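Local coordinates for protein glucose dehydrogenase (Haloferax mediterranei, PDB 2B5W) that oxidises D-glucose, and more broadly other aldose sugars, with NADP(+) in preference to NAD(+) as electron acceptor, using a catalytic zinc ion, at residues 148-151 / 152-155. The protein carries 1 engineered substitution. Residues are numbered along the deposited sequence; the frame is centred on the assembly and turned at random.
Sequences LIEP and ISIT. With NAP (NADP nicotinamide-adenine-dinucleotide phosphate), chain I.
Glu150 and Ile154, one turn apart near the start of helix 149-164, cross at a slant, the acid's OE2 resting 3.6 Å from the terminal methyl CD1 of the isoleucine. Glu150 sends CG anti to its own nitrogen (chi1 -166°), and a bend at chi2 (-85°) turns the carboxylate forward along the helix, to lie alongside CG1 and CD1 of Ile154. CG2 of Ile154 packs against the nicotinamide, 3.9 Å from C4N of NADP, the carbon that accepts hydride. CD1 meets both neighbours, for it also comes within 3.7 Å of the carboxamide oxygen O7N. Cutting this side chain back to an alanine is likely to open a gap beside both carboxylate and nicotinamide, leaving each freer to shift. In the backbone, the carbonyl oxygen of Glu150 is gripped twice. Ser153 OG donates to it at 2.6 Å, in the carbonyl plane on a lone pair, and Ile154 N approaches nearly end-on at 3.1 Å. With chi1 at 80°, the serine hydroxyl folds back onto the preceding turn; it also hydrogen-bonds Ser304. On another side of the helix, Ile152 lays CG1 and CD1 over the carbonyl of Leu148 and reaches Leu187 and Met191 of helix 183-194. Glu150, known to bind both the catalytic zinc and the substrate, here stops about 4 Å short of the ion (side chain to metal), which is held by His63, Glu64 and the engineered Cys38; Glu150 packs against the first two. One apolar side chain thus touches both a metal- and sugar-binding acid and the hydride-accepting ring, consistent with a helix lining the active site where zinc and cofactor meet.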
loop_
_atom_site.group_PDB
_atom_site.type_symbol
_atom_site.label_atom_id
_atom_site.label_comp_id
_atom_site.label_asym_id
_atom_site.label_seq_id
_atom_site.Cartn_x
_atom_site.Cartn_y
_atom_site.Cartn_z
ATOM N N LEU A 148 22.663 4.692 16.329
ATOM C CA LEU A 148 21.737 3.695 15.833
ATOM C C LEU A 148 20.301 4.196 15.904
ATOM O O LEU A 148 19.418 3.598 15.289
ATOM C CB LEU A 148 21.823 2.401 16.626
ATOM C CG LEU A 148 23.128 1.615 16.496
ATOM C CD1 LEU A 148 23.029 0.361 17.331
ATOM C CD2 LEU A 148 23.424 1.304 15.078
ATOM N N ILE A 149 20.064 5.289 16.619
ATOM C CA ILE A 149 18.671 5.817 16.755
ATOM C C ILE A 149 18.136 6.258 15.382
ATOM O O ILE A 149 16.996 5.936 15.035
ATOM C CB ILE A 149 18.630 6.939 17.781
ATOM C CG1 ILE A 149 18.987 6.443 19.168
ATOM C CG2 ILE A 149 17.303 7.665 17.742
ATOM C CD1 ILE A 149 18.107 5.305 19.655
ATOM N N GLU A 150 18.920 6.957 14.557
ATOM C CA GLU A 150 18.406 7.307 13.250
ATOM C C GLU A 150 18.063 6.105 12.374
ATOM O O GLU A 150 16.964 6.036 11.829
ATOM C CB GLU A 150 19.336 8.326 12.523
ATOM C CG GLU A 150 18.697 8.982 11.295
ATOM C CD GLU A 150 18.827 8.196 10.023
ATOM O OE1 GLU A 150 19.560 7.172 10.024
ATOM O OE2 GLU A 150 18.193 8.556 8.988
ATOM N N PRO A 151 18.941 5.111 12.187
ATOM C CA PRO A 151 18.543 3.935 11.418
ATOM C C PRO A 151 17.326 3.209 11.986
ATOM O O PRO A 151 16.471 2.780 11.222
ATOM C CB PRO A 151 19.788 3.033 11.473
ATOM C CG PRO A 151 20.850 3.836 11.946
ATOM C CD PRO A 151 20.380 5.136 12.497
ATOM N N ILE A 152 17.268 3.055 13.308
ATOM C CA ILE A 152 16.080 2.424 13.932
ATOM C C ILE A 152 14.820 3.214 13.546
ATOM O O ILE A 152 13.782 2.626 13.216
ATOM C CB ILE A 152 16.226 2.269 15.464
ATOM C CG1 ILE A 152 17.359 1.278 15.819
ATOM C CG2 ILE A 152 14.903 1.740 16.080
ATOM C CD1 ILE A 152 17.726 1.266 17.266
ATOM N N SER A 153 14.936 4.540 13.575
ATOM C CA SER A 153 13.801 5.421 13.239
ATOM C C SER A 153 13.281 5.244 11.824
ATOM O O SER A 153 12.075 5.425 11.580
ATOM C CB SER A 153 14.131 6.905 13.520
ATOM O OG SER A 153 14.904 7.511 12.519
ATOM N N ILE A 154 14.182 4.980 10.884
ATOM C CA ILE A 154 13.814 4.689 9.499
ATOM C C ILE A 154 12.824 3.518 9.498
ATOM O O ILE A 154 11.793 3.558 8.834
ATOM C CB ILE A 154 15.052 4.389 8.634
ATOM C CG1 ILE A 154 15.936 5.629 8.472
ATOM C CG2 ILE A 154 14.626 3.777 7.327
ATOM C CD1 ILE A 154 15.297 6.777 7.789
ATOM N N THR A 155 13.162 2.444 10.202
ATOM C CA THR A 155 12.276 1.305 10.300
ATOM C C THR A 155 11.011 1.622 11.064
ATOM O O THR A 155 9.945 1.153 10.686
ATOM C CB THR A 155 13.036 0.122 10.912
ATOM O OG1 THR A 155 14.035 -0.233 9.934
ATOM C CG2 THR A 155 12.124 -1.086 11.102
HETATM P PA NAP I . 23.632 -2.087 2.194
HETATM O O1A NAP I . 24.212 -1.831 0.886
HETATM O O2A NAP I . 24.669 -2.112 3.326
HETATM O O5B NAP I . 22.876 -3.471 2.224
HETATM C C5B NAP I . 22.161 -4.010 1.146
HETATM C C4B NAP I . 22.348 -5.498 1.342
HETATM O O4B NAP I . 21.476 -6.160 0.454
HETATM C C3B NAP I . 23.782 -5.984 1.054
HETATM O O3B NAP I . 24.375 -6.642 2.162
HETATM C C2B NAP I . 23.611 -6.922 -0.143
HETATM O O2B NAP I . 24.387 -8.107 -0.088
HETATM C C1B NAP I . 22.146 -7.282 -0.078
HETATM N N9A NAP I . 21.613 -7.573 -1.395
HETATM C C8A NAP I . 21.594 -6.731 -2.482
HETATM N N7A NAP I . 21.021 -7.383 -3.511
HETATM C C5A NAP I . 20.716 -8.658 -3.098
HETATM C C6A NAP I . 20.130 -9.770 -3.711
HETATM N N6A NAP I . 19.779 -9.783 -5.014
HETATM N N1A NAP I . 19.949 -10.925 -2.986
HETATM C C2A NAP I . 20.310 -10.996 -1.657
HETATM N N3A NAP I . 20.896 -9.906 -1.036
HETATM C C4A NAP I . 21.075 -8.762 -1.740
HETATM O O3 NAP I . 22.652 -0.907 2.623
HETATM P PN NAP I . 21.880 -0.603 4.013
HETATM O O1N NAP I . 21.461 -1.852 4.711
HETATM O O2N NAP I . 22.532 0.496 4.795
HETATM O O5D NAP I . 20.658 -0.057 3.139
HETATM C C5D NAP I . 19.756 -0.953 2.519
HETATM C C4D NAP I . 18.918 -0.232 1.465
HETATM O O4D NAP I . 18.094 0.725 2.136
HETATM C C3D NAP I . 19.745 0.547 0.438
HETATM O O3D NAP I . 19.199 0.409 -0.858
HETATM C C2D NAP I . 19.647 1.983 0.943
HETATM O O2D NAP I . 19.873 2.974 -0.025
HETATM C C1D NAP I . 18.225 1.997 1.502
HETATM N N1N NAP I . 17.954 2.970 2.568
HETATM C C2N NAP I . 16.788 3.658 2.430
HETATM C C3N NAP I . 16.397 4.520 3.415
HETATM C C7N NAP I . 15.017 5.093 3.264
HETATM O O7N NAP I . 14.776 6.107 4.187
HETATM N N7N NAP I . 14.175 4.615 2.308
HETATM C C4N NAP I . 17.181 4.756 4.551
HETATM C C5N NAP I . 18.363 4.037 4.682
HETATM C C6N NAP I . 18.734 3.117 3.691
HETATM P P2B NAP I . 25.904 -8.190 -0.744
HETATM O O1X NAP I . 26.838 -7.352 -0.038
HETATM O O2X NAP I . 26.223 -9.696 -0.643
HETATM O O3X NAP I . 25.829 -7.770 -2.216
#